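Local coordinates for Dps family DNA-binding stress response protein (Thermosynechococcus elongatus, PDB 2C41) that probably binds and oxidises iron as an antioxidant protein of the Dps family, and may bind DNA, in a dodecamer of ferritin-like subunits, at residues 11-19 with 63-74; 43-51 with 143-151. All coordinates share one frame; numbering follows the deposited sequence.

Contact 1. Residues 11-19 with 63-74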
loop_
_atom_site.group_PDB
_atom_site.type_symbol
_atom_site.label_atom_id
_atom_site.label_comp_id
_atom_site.label_asym_id
_atom_site.label_seq_id
_atom_site.Cartn_x
_atom_site.Cartn_y
_atom_site.Cartn_z
ATOM N N VAL C 11 -7.401 19.276 36.617
ATOM C CA VAL C 11 -7.284 18.737 35.255
ATOM C C VAL C 11 -6.858 17.261 35.290
ATOM O O VAL C 11 -7.443 16.415 34.600
ATOM C CB VAL C 11 -6.313 19.561 34.379
ATOM C CG1 VAL C 11 -5.974 18.805 33.098
ATOM C CG2 VAL C 11 -6.922 20.903 34.036
ATOM N N LEU C 12 -5.847 16.952 36.096
ATOM C CA LEU C 12 -5.375 15.575 36.223
ATOM C C LEU C 12 -6.485 14.648 36.712
ATOM O O LEU C 12 -6.637 13.530 36.206
ATOM C CB LEU C 12 -4.151 15.499 37.137
ATOM C CG LEU C 12 -2.888 16.111 36.526
ATOM C CD1 LEU C 12 -1.768 16.186 37.571
ATOM C CD2 LEU C 12 -2.448 15.315 35.304
ATOM N N THR C 13 -7.282 15.128 37.665
ATOM C CA THR C 13 -8.429 14.363 38.162
ATOM C C THR C 13 -9.400 14.050 37.012
ATOM O O THR C 13 -9.854 12.914 36.883
ATOM C CB THR C 13 -9.127 15.113 39.328
ATOM O OG1 THR C 13 -8.215 15.210 40.428
ATOM C CG2 THR C 13 -10.399 14.403 39.771
ATOM N N THR C 14 -9.677 15.041 36.160
ATOM C CA THR C 14 -10.579 14.822 35.023
ATOM C C THR C 14 -10.019 13.768 34.070
ATOM O O THR C 14 -10.768 12.928 33.576
ATOM C CB THR C 14 -10.915 16.105 34.224
ATOM O OG1 THR C 14 -9.814 16.480 33.376
ATOM C CG2 THR C 14 -11.314 17.263 35.162
ATOM N N LEU C 15 -8.711 13.799 33.828
ATOM C CA LEU C 15 -8.110 12.852 32.871
ATOM C C LEU C 15 -8.217 11.414 33.371
ATOM O O LEU C 15 -8.460 10.504 32.592
ATOM C CB LEU C 15 -6.654 13.205 32.552
ATOM C CG LEU C 15 -6.481 14.451 31.674
ATOM C CD1 LEU C 15 -5.088 15.055 31.822
ATOM C CD2 LEU C 15 -6.823 14.152 30.183
ATOM N N LYS C 16 -8.045 11.217 34.672
ATOM C CA LYS C 16 -8.166 9.874 35.242
ATOM C C LYS C 16 -9.588 9.339 35.071
ATOM O O LYS C 16 -9.781 8.191 34.652
ATOM C CB LYS C 16 -7.746 9.861 36.716
ATOM C CG LYS C 16 -6.261 10.101 36.927
ATOM C CD LYS C 16 -5.803 9.414 38.206
ATOM C CE LYS C 16 -4.810 10.223 39.022
ATOM N NZ LYS C 16 -3.845 11.100 38.293
ATOM N N ARG C 17 -10.576 10.175 35.389
ATOM C CA ARG C 17 -11.979 9.802 35.227
ATOM C C ARG C 17 -12.301 9.508 33.760
ATOM O O ARG C 17 -12.932 8.495 33.448
ATOM C CB ARG C 17 -12.904 10.904 35.764
ATOM C CG ARG C 17 -14.402 10.639 35.514
ATOM C CD ARG C 17 -15.320 11.620 36.286
ATOM N NE ARG C 17 -14.750 12.966 36.415
ATOM C CZ ARG C 17 -14.624 13.850 35.422
ATOM N NH1 ARG C 17 -15.023 13.552 34.190
ATOM N NH2 ARG C 17 -14.087 15.044 35.669
ATOM N N GLU C 18 -11.859 10.402 32.875
ATOM C CA GLU C 18 -12.114 10.265 31.453
ATOM C C GLU C 18 -11.444 9.003 30.894
ATOM O O GLU C 18 -12.057 8.250 30.124
ATOM C CB GLU C 18 -11.659 11.526 30.712
ATOM C CG GLU C 18 -12.503 12.775 31.045
ATOM C CD GLU C 18 -13.777 12.891 30.214
ATOM O OE1 GLU C 18 -14.073 11.977 29.408
ATOM O OE2 GLU C 18 -14.490 13.913 30.362
ATOM N N GLN C 19 -10.201 8.767 31.306
ATOM C CA GLN C 19 -9.460 7.580 30.863
ATOM C C GLN C 19 -10.175 6.309 31.317
ATOM O O GLN C 19 -10.378 5.391 30.529
ATOM C CB GLN C 19 -8.037 7.586 31.417
ATOM C CG GLN C 19 -7.255 6.313 31.078
ATOM C CD GLN C 19 -6.146 6.016 32.061
ATOM O OE1 GLN C 19 -5.624 4.899 32.102
ATOM N NE2 GLN C 19 -5.782 7.002 32.860
ATOM N N ALA C 63 -4.650 8.617 28.796
ATOM C CA ALA C 63 -3.655 8.159 29.756
ATOM C C ALA C 63 -2.352 8.926 29.603
ATOM O O ALA C 63 -1.811 9.449 30.574
ATOM C CB ALA C 63 -3.415 6.665 29.600
ATOM N N GLU C 64 -1.860 9.024 28.372
ATOM C CA GLU C 64 -0.582 9.697 28.149
ATOM C C GLU C 64 -0.660 11.212 28.354
ATOM O O GLU C 64 0.346 11.848 28.686
ATOM C CB GLU C 64 0.022 9.288 26.805
ATOM C CG GLU C 64 0.235 7.764 26.741
ATOM C CD GLU C 64 1.340 7.334 25.814
ATOM O OE1 GLU C 64 1.597 8.027 24.798
ATOM O OE2 GLU C 64 1.942 6.281 26.112
ATOM N N ARG C 65 -1.859 11.785 28.211
ATOM C CA ARG C 65 -2.044 13.205 28.529
ATOM C C ARG C 65 -1.653 13.490 29.985
ATOM O O ARG C 65 -0.994 14.493 30.266
ATOM C CB ARG C 65 -3.477 13.673 28.244
ATOM C CG ARG C 65 -3.650 15.209 28.311
ATOM C CD ARG C 65 -2.963 15.933 27.130
ATOM N NE ARG C 65 -2.835 17.375 27.384
ATOM C CZ ARG C 65 -1.915 18.159 26.826
ATOM N NH1 ARG C 65 -1.861 19.454 27.135
ATOM N NH2 ARG C 65 -1.042 17.655 25.958
ATOM N N SER C 66 -2.032 12.591 30.896
ATOM C CA SER C 66 -1.639 12.724 32.305
ATOM C C SER C 66 -0.119 12.763 32.469
ATOM O O SER C 66 0.411 13.590 33.217
ATOM C CB SER C 66 -2.237 11.602 33.149
ATOM O OG SER C 66 -3.639 11.757 33.265
ATOM N N LEU C 67 0.577 11.864 31.776
ATOM C CA LEU C 67 2.044 11.831 31.800
ATOM C C LEU C 67 2.667 13.115 31.256
ATOM O O LEU C 67 3.665 13.599 31.789
ATOM C CB LEU C 67 2.580 10.640 31.000
ATOM C CG LEU C 67 2.591 9.198 31.534
ATOM C CD1 LEU C 67 2.853 9.082 33.029
ATOM C CD2 LEU C 67 1.345 8.472 31.154
ATOM N N MET C 68 2.068 13.669 30.199
ATOM C CA MET C 68 2.568 14.904 29.589
ATOM C C MET C 68 2.401 16.122 30.497
ATOM O O MET C 68 3.049 17.164 30.291
ATOM C CB MET C 68 1.892 15.141 28.242
ATOM C CG MET C 68 2.296 14.127 27.199
ATOM S SD MET C 68 1.348 14.307 25.673
ATOM C CE MET C 68 0.948 12.604 25.413
ATOM N N LEU C 69 1.532 15.973 31.492
ATOM C CA LEU C 69 1.261 17.020 32.483
ATOM C C LEU C 69 1.972 16.726 33.808
ATOM O O LEU C 69 1.635 17.302 34.847
ATOM C CB LEU C 69 -0.249 17.162 32.692
ATOM C CG LEU C 69 -1.069 17.592 31.471
ATOM C CD1 LEU C 69 -2.568 17.525 31.775
ATOM C CD2 LEU C 69 -0.686 18.978 30.993
ATOM N N ASP C 70 2.956 15.826 33.753
ATOM C CA ASP C 70 3.773 15.446 34.917
ATOM C C ASP C 70 2.969 14.735 36.010
ATOM O O ASP C 70 3.355 14.733 37.186
ATOM C CB ASP C 70 4.533 16.661 35.484
ATOM C CG ASP C 70 5.536 17.228 34.502
ATOM O OD1 ASP C 70 6.012 18.359 34.729
ATOM O OD2 ASP C 70 5.855 16.544 33.508
ATOM N N GLY C 71 1.855 14.125 35.611
ATOM C CA GLY C 71 1.058 13.302 36.516
ATOM C C GLY C 71 1.150 11.840 36.137
ATOM O O GLY C 71 2.051 11.434 35.398
ATOM N N GLN C 72 0.220 11.046 36.658
ATOM C CA GLN C 72 0.132 9.634 36.314
ATOM C C GLN C 72 -1.295 9.282 35.911
ATOM O O GLN C 72 -2.255 9.789 36.509
ATOM C CB GLN C 72 0.520 8.771 37.512
ATOM C CG GLN C 72 2.008 8.807 37.863
ATOM C CD GLN C 72 2.410 7.664 38.768
ATOM O OE1 GLN C 72 3.579 7.294 38.839
ATOM N NE2 GLN C 72 1.439 7.091 39.463
ATOM N N PRO C 73 -1.445 8.376 34.933
ATOM C CA PRO C 73 -2.781 7.927 34.570
ATOM C C PRO C 73 -3.288 6.887 35.567
ATOM O O PRO C 73 -2.538 6.441 36.433
ATOM C CB PRO C 73 -2.557 7.263 33.210
ATOM C CG PRO C 73 -1.172 6.703 33.310
ATOM C CD PRO C 73 -0.398 7.690 34.147
ATOM N N VAL C 74 -4.558 6.510 35.450
ATOM C CA VAL C 74 -5.032 5.301 36.104
ATOM C C VAL C 74 -4.243 4.172 35.440
ATOM O O VAL C 74 -4.010 4.212 34.228
ATOM C CB VAL C 74 -6.547 5.095 35.907
ATOM C CG1 VAL C 74 -7.019 3.853 36.651
ATOM C CG2 VAL C 74 -7.326 6.337 36.397
HETATM O O HOH W 1 -4.184 12.448 35.851
HETATM O O HOH W 2 -1.131 11.865 39.232
#

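Contact 2. Residues 43-51 with 143-151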
loop_
_atom_site.group_PDB
_atom_site.type_symbol
_atom_site.label_atom_id
_atom_site.label_comp_id
_atom_site.label_asym_id
_atom_site.label_seq_id
_atom_site.Cartn_x
_atom_site.Cartn_y
_atom_site.Cartn_z
ATOM N N ASP C 43 -24.590 -6.383 10.826
ATOM C CA ASP C 43 -24.595 -4.913 10.855
ATOM C C ASP C 43 -24.215 -4.391 12.245
ATOM O O ASP C 43 -23.343 -3.533 12.370
ATOM C CB ASP C 43 -25.967 -4.358 10.439
ATOM C CG ASP C 43 -25.901 -2.906 9.933
ATOM O OD1 ASP C 43 -24.886 -2.521 9.306
ATOM O OD2 ASP C 43 -26.887 -2.152 10.129
ATOM N N LEU C 44 -24.864 -4.916 13.281
ATOM C CA LEU C 44 -24.590 -4.454 14.643
ATOM C C LEU C 44 -23.274 -4.968 15.225
ATOM O O LEU C 44 -22.577 -4.237 15.930
ATOM C CB LEU C 44 -25.767 -4.750 15.572
ATOM C CG LEU C 44 -26.899 -3.713 15.398
ATOM C CD1 LEU C 44 -28.128 -4.117 16.138
ATOM C CD2 LEU C 44 -26.471 -2.308 15.845
ATOM N N HIS C 45 -22.931 -6.216 14.917
ATOM C CA HIS C 45 -21.621 -6.777 15.281
ATOM C C HIS C 45 -20.522 -5.810 14.807
ATOM O O HIS C 45 -19.604 -5.446 15.567
ATOM C CB HIS C 45 -21.492 -8.159 14.627
ATOM C CG HIS C 45 -20.292 -8.945 15.052
ATOM N ND1 HIS C 45 -20.090 -9.361 16.352
ATOM C CD2 HIS C 45 -19.261 -9.451 14.331
ATOM C CE1 HIS C 45 -18.979 -10.070 16.417
ATOM N NE2 HIS C 45 -18.459 -10.143 15.205
ATOM N N LEU C 46 -20.650 -5.352 13.562
ATOM C CA LEU C 46 -19.698 -4.392 12.991
ATOM C C LEU C 46 -19.783 -3.018 13.652
ATOM O O LEU C 46 -18.748 -2.434 13.983
ATOM C CB LEU C 46 -19.906 -4.251 11.482
ATOM C CG LEU C 46 -19.421 -5.471 10.706
ATOM C CD1 LEU C 46 -19.872 -5.436 9.245
ATOM C CD2 LEU C 46 -17.895 -5.565 10.825
ATOM N N LEU C 47 -21.003 -2.506 13.833
ATOM C CA LEU C 47 -21.184 -1.208 14.483
ATOM C C LEU C 47 -20.479 -1.151 15.829
ATOM O O LEU C 47 -19.727 -0.213 16.110
ATOM C CB LEU C 47 -22.668 -0.866 14.661
ATOM C CG LEU C 47 -22.912 0.455 15.401
ATOM C CD1 LEU C 47 -22.746 1.660 14.477
ATOM C CD2 LEU C 47 -24.295 0.429 16.031
ATOM N N PHE C 48 -20.713 -2.165 16.657
ATOM C CA PHE C 48 -20.141 -2.193 17.997
ATOM C C PHE C 48 -18.617 -2.280 17.968
ATOM O O PHE C 48 -17.951 -1.661 18.786
ATOM C CB PHE C 48 -20.760 -3.322 18.824
ATOM C CG PHE C 48 -22.237 -3.126 19.105
ATOM C CD1 PHE C 48 -23.143 -4.169 18.930
ATOM C CD2 PHE C 48 -22.708 -1.890 19.562
ATOM C CE1 PHE C 48 -24.508 -3.986 19.194
ATOM C CE2 PHE C 48 -24.069 -1.690 19.836
ATOM C CZ PHE C 48 -24.971 -2.733 19.651
ATOM N N GLU C 49 -18.078 -3.019 17.007
ATOM C CA GLU C 49 -16.627 -3.100 16.851
ATOM C C GLU C 49 -16.049 -1.764 16.383
ATOM O O GLU C 49 -15.023 -1.315 16.884
ATOM C CB GLU C 49 -16.247 -4.242 15.900
ATOM C CG GLU C 49 -14.740 -4.474 15.807
ATOM C CD GLU C 49 -14.121 -5.140 17.044
ATOM O OE1 GLU C 49 -14.782 -5.311 18.094
ATOM O OE2 GLU C 49 -12.931 -5.493 16.962
ATOM N N GLU C 50 -16.731 -1.122 15.433
ATOM C CA GLU C 50 -16.247 0.127 14.856
ATOM C C GLU C 50 -16.229 1.245 15.889
ATOM O O GLU C 50 -15.204 1.911 16.081
ATOM C CB GLU C 50 -17.095 0.513 13.646
ATOM C CG GLU C 50 -16.843 -0.381 12.450
ATOM C CD GLU C 50 -17.937 -0.302 11.404
ATOM O OE1 GLU C 50 -19.049 0.193 11.707
ATOM O OE2 GLU C 50 -17.684 -0.769 10.281
ATOM N N GLN C 51 -17.351 1.424 16.583
ATOM C CA GLN C 51 -17.432 2.472 17.603
ATOM C C GLN C 51 -16.561 2.109 18.806
ATOM O O GLN C 51 -15.867 2.968 19.357
ATOM C CB GLN C 51 -18.893 2.795 17.950
ATOM C CG GLN C 51 -19.684 3.149 16.674
ATOM C CD GLN C 51 -20.968 3.945 16.892
ATOM O OE1 GLN C 51 -21.404 4.645 15.989
ATOM N NE2 GLN C 51 -21.577 3.832 18.062
ATOM N N ARG C 143 -23.277 8.539 19.434
ATOM C CA ARG C 143 -24.608 8.748 19.997
ATOM C C ARG C 143 -25.659 8.885 18.891
ATOM O O ARG C 143 -26.736 8.298 18.970
ATOM C CB ARG C 143 -24.604 9.988 20.901
ATOM C CG ARG C 143 -25.983 10.384 21.409
ATOM C CD ARG C 143 -25.924 11.704 22.179
ATOM N NE ARG C 143 -27.272 12.155 22.507
ATOM C CZ ARG C 143 -28.046 12.882 21.700
ATOM N NH1 ARG C 143 -29.269 13.228 22.103
ATOM N NH2 ARG C 143 -27.606 13.262 20.496
ATOM N N TRP C 144 -25.342 9.676 17.868
ATOM C CA TRP C 144 -26.237 9.835 16.727
ATOM C C TRP C 144 -26.538 8.483 16.039
ATOM O O TRP C 144 -27.705 8.137 15.849
ATOM C CB TRP C 144 -25.681 10.883 15.753
ATOM C CG TRP C 144 -26.206 10.757 14.359
ATOM C CD1 TRP C 144 -27.512 10.667 13.966
ATOM C CD2 TRP C 144 -25.419 10.711 13.171
ATOM N NE1 TRP C 144 -27.584 10.552 12.594
ATOM C CE2 TRP C 144 -26.311 10.582 12.084
ATOM C CE3 TRP C 144 -24.040 10.760 12.919
ATOM C CZ2 TRP C 144 -25.868 10.492 10.759
ATOM C CZ3 TRP C 144 -23.598 10.681 11.598
ATOM C CH2 TRP C 144 -24.516 10.546 10.537
ATOM N N PHE C 145 -25.493 7.731 15.684
ATOM C CA PHE C 145 -25.654 6.397 15.079
ATOM C C PHE C 145 -26.572 5.500 15.908
ATOM O O PHE C 145 -27.524 4.901 15.389
ATOM C CB PHE C 145 -24.290 5.704 14.915
ATOM C CG PHE C 145 -23.652 5.905 13.559
ATOM C CD1 PHE C 145 -23.252 7.170 13.140
ATOM C CD2 PHE C 145 -23.423 4.818 12.719
ATOM C CE1 PHE C 145 -22.655 7.355 11.886
ATOM C CE2 PHE C 145 -22.820 4.988 11.464
ATOM C CZ PHE C 145 -22.436 6.256 11.051
ATOM N N LEU C 146 -26.278 5.413 17.203
ATOM C CA LEU C 146 -27.039 4.558 18.113
ATOM C C LEU C 146 -28.507 4.972 18.182
ATOM O O LEU C 146 -29.399 4.124 18.101
ATOM C CB LEU C 146 -26.416 4.602 19.507
ATOM C CG LEU C 146 -25.497 3.520 20.100
ATOM C CD1 LEU C 146 -25.118 2.387 19.173
ATOM C CD2 LEU C 146 -24.274 4.162 20.749
ATOM N N LYS C 147 -28.749 6.273 18.323
ATOM C CA LYS C 147 -30.110 6.797 18.401
ATOM C C LYS C 147 -30.927 6.448 17.161
ATOM O O LYS C 147 -32.119 6.147 17.264
ATOM C CB LYS C 147 -30.095 8.313 18.631
ATOM C CG LYS C 147 -29.758 8.702 20.067
ATOM C CD LYS C 147 -29.543 10.219 20.194
ATOM C CE LYS C 147 -30.801 11.019 19.802
ATOM N NZ LYS C 147 -31.888 10.826 20.792
ATOM N N GLU C 148 -30.291 6.480 15.992
ATOM C CA GLU C 148 -30.980 6.129 14.746
ATOM C C GLU C 148 -31.566 4.717 14.794
ATOM O O GLU C 148 -32.661 4.486 14.290
ATOM C CB GLU C 148 -30.056 6.283 13.531
ATOM C CG GLU C 148 -29.647 7.734 13.225
ATOM C CD GLU C 148 -30.850 8.666 13.095
ATOM O OE1 GLU C 148 -30.794 9.813 13.603
ATOM O OE2 GLU C 148 -31.870 8.239 12.513
ATOM N N PHE C 149 -30.844 3.777 15.406
ATOM C CA PHE C 149 -31.328 2.393 15.506
ATOM C C PHE C 149 -32.616 2.279 16.321
ATOM O O PHE C 149 -33.375 1.320 16.167
ATOM C CB PHE C 149 -30.251 1.491 16.091
ATOM C CG PHE C 149 -29.247 1.029 15.078
ATOM C CD1 PHE C 149 -28.104 1.781 14.815
ATOM C CD2 PHE C 149 -29.452 -0.156 14.376
ATOM C CE1 PHE C 149 -27.168 1.343 13.867
ATOM C CE2 PHE C 149 -28.530 -0.603 13.427
ATOM C CZ PHE C 149 -27.389 0.144 13.171
ATOM N N LEU C 150 -32.859 3.270 17.175
ATOM C CA LEU C 150 -34.032 3.264 18.043
ATOM C C LEU C 150 -35.246 3.981 17.445
ATOM O O LEU C 150 -36.337 3.938 18.033
ATOM C CB LEU C 150 -33.674 3.849 19.407
ATOM C CG LEU C 150 -33.142 2.954 20.543
ATOM C CD1 LEU C 150 -32.564 1.598 20.132
ATOM C CD2 LEU C 150 -32.204 3.756 21.409
ATOM N N ALA C 151 -35.060 4.633 16.295
ATOM C CA ALA C 151 -36.163 5.302 15.600
ATOM C C ALA C 151 -37.097 4.266 14.985
ATOM O O ALA C 151 -36.673 3.167 14.637
ATOM C CB ALA C 151 -35.646 6.253 14.534
#

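Contact 1. Residues 11-19 with 63-74
Ala63 and Gln19 meet where two long helices of a ferritin-like four-helix bundle, 6-35 and 41-68, run antiparallel at 160° with their local axes 9.1 Å apart, and the CB of Ala63 rests beside the Gln19 side chain. Two residues on, Arg65 gives its aliphatic part to the contact. Both methyls of Leu15 lie against Arg65 CG, Leu15 CD1 at 3.8 Å from it, while the guanidinium passes on to Thr128 and Asp125. Ser66 sets its OG 3.4 Å from the CB of Leu15, and the same hydroxyl shares a water with Leu12 O and Lys16 NZ. Leu69 comes next, its CD1 3.5 Å from the CD1 of Leu15 and near Val11 CG1, the chains crossing almost at right angles; Leu12 slides past its CB. The helix then ends in a Schellman motif with Asp70 at positive phi. Leu69 N and Gly71 N grip Ser66 O from opposite faces of its plane. Gly71 packs with its CA against Leu12 CD1; a CB built on this backbone would come 2.8 Å from Leu12 CD2, too close. Past this turn the chain doubles back along helix 6-35. Lys16, bent at chi3 (-140°) and again at chi4, curls its ammonium over to Gln72, and NZ donates to Gln72 O at 2.7 Å, nearly in line with the carbonyl at 165°. Two waters also accept from NZ, one of them taking a bond from Gln72 N as well. Val74 ends the run, its CG2 lying 3.6 Å from Lys16 CB.

Contact 2. Residues 43-51 with 143-151
Phe149 reaches from helix 126-149 to Leu44 and Leu47 on helix 41-68, bridging the space between two antiparallel helices of the four-helix bundle whose local axes stand 11.8 Å apart. Its CB points toward helix 41-68, and chi1 (-82°) swings the ring so that one face meets Leu44. Leu44 CD2 sits over that face, nearest CE2 and CZ, in a CH-pi contact 3.8 Å from the ring centroid and 21° off its normal. CE1 meets Leu47 CD2 at 3.7 Å. At the tip, CZ lies 3.8 Å from Asp43 OD2, which sits at the ring edge; OD1 of this carboxylate pairs with Arg42, and OD2 bonds Asp43 N, of a neighbouring subunit. Were the ring cut back to an alanine, Leu44 CD2 and Leu47 CD2 would probably lose their aromatic partner and a gap would open between the helices. Leu47 forks, sending CD1 to Phe145 CD2 and CD2 to Leu146 CD1 at 3.8 Å. Gln51 closes the row, its OE1 3.3 Å from Phe145 CB while NE2 bonds to Tyr29. No hydrogen bond joins the two segments, which implies that cohesion comes from the fit of methyls and rings, while the Asp43 carboxylate and Gln51 NE2 bond to partners beyond them.

Helix 41-68 serves both contacts, with its own C-terminal end packed on helix 6-35 in contact 1 and its own N-terminal part on helix 126-149 in contact 2. Their centres lie about 29 Å apart, on opposite sides of the chain's centre, and their nearest atoms stay about 13 Å from each other. Both are largely buried, so the difference is one of chemistry. Contact 1 includes a helix terminus and the turn after it, and adds a lysine-to-carbonyl bond and bridging waters to its leucines. Contact 2, between helices set wider apart, spans the distance with aromatic rings. Neighbouring subunits of the dodecamer reach both, so both lie beside subunit interfaces.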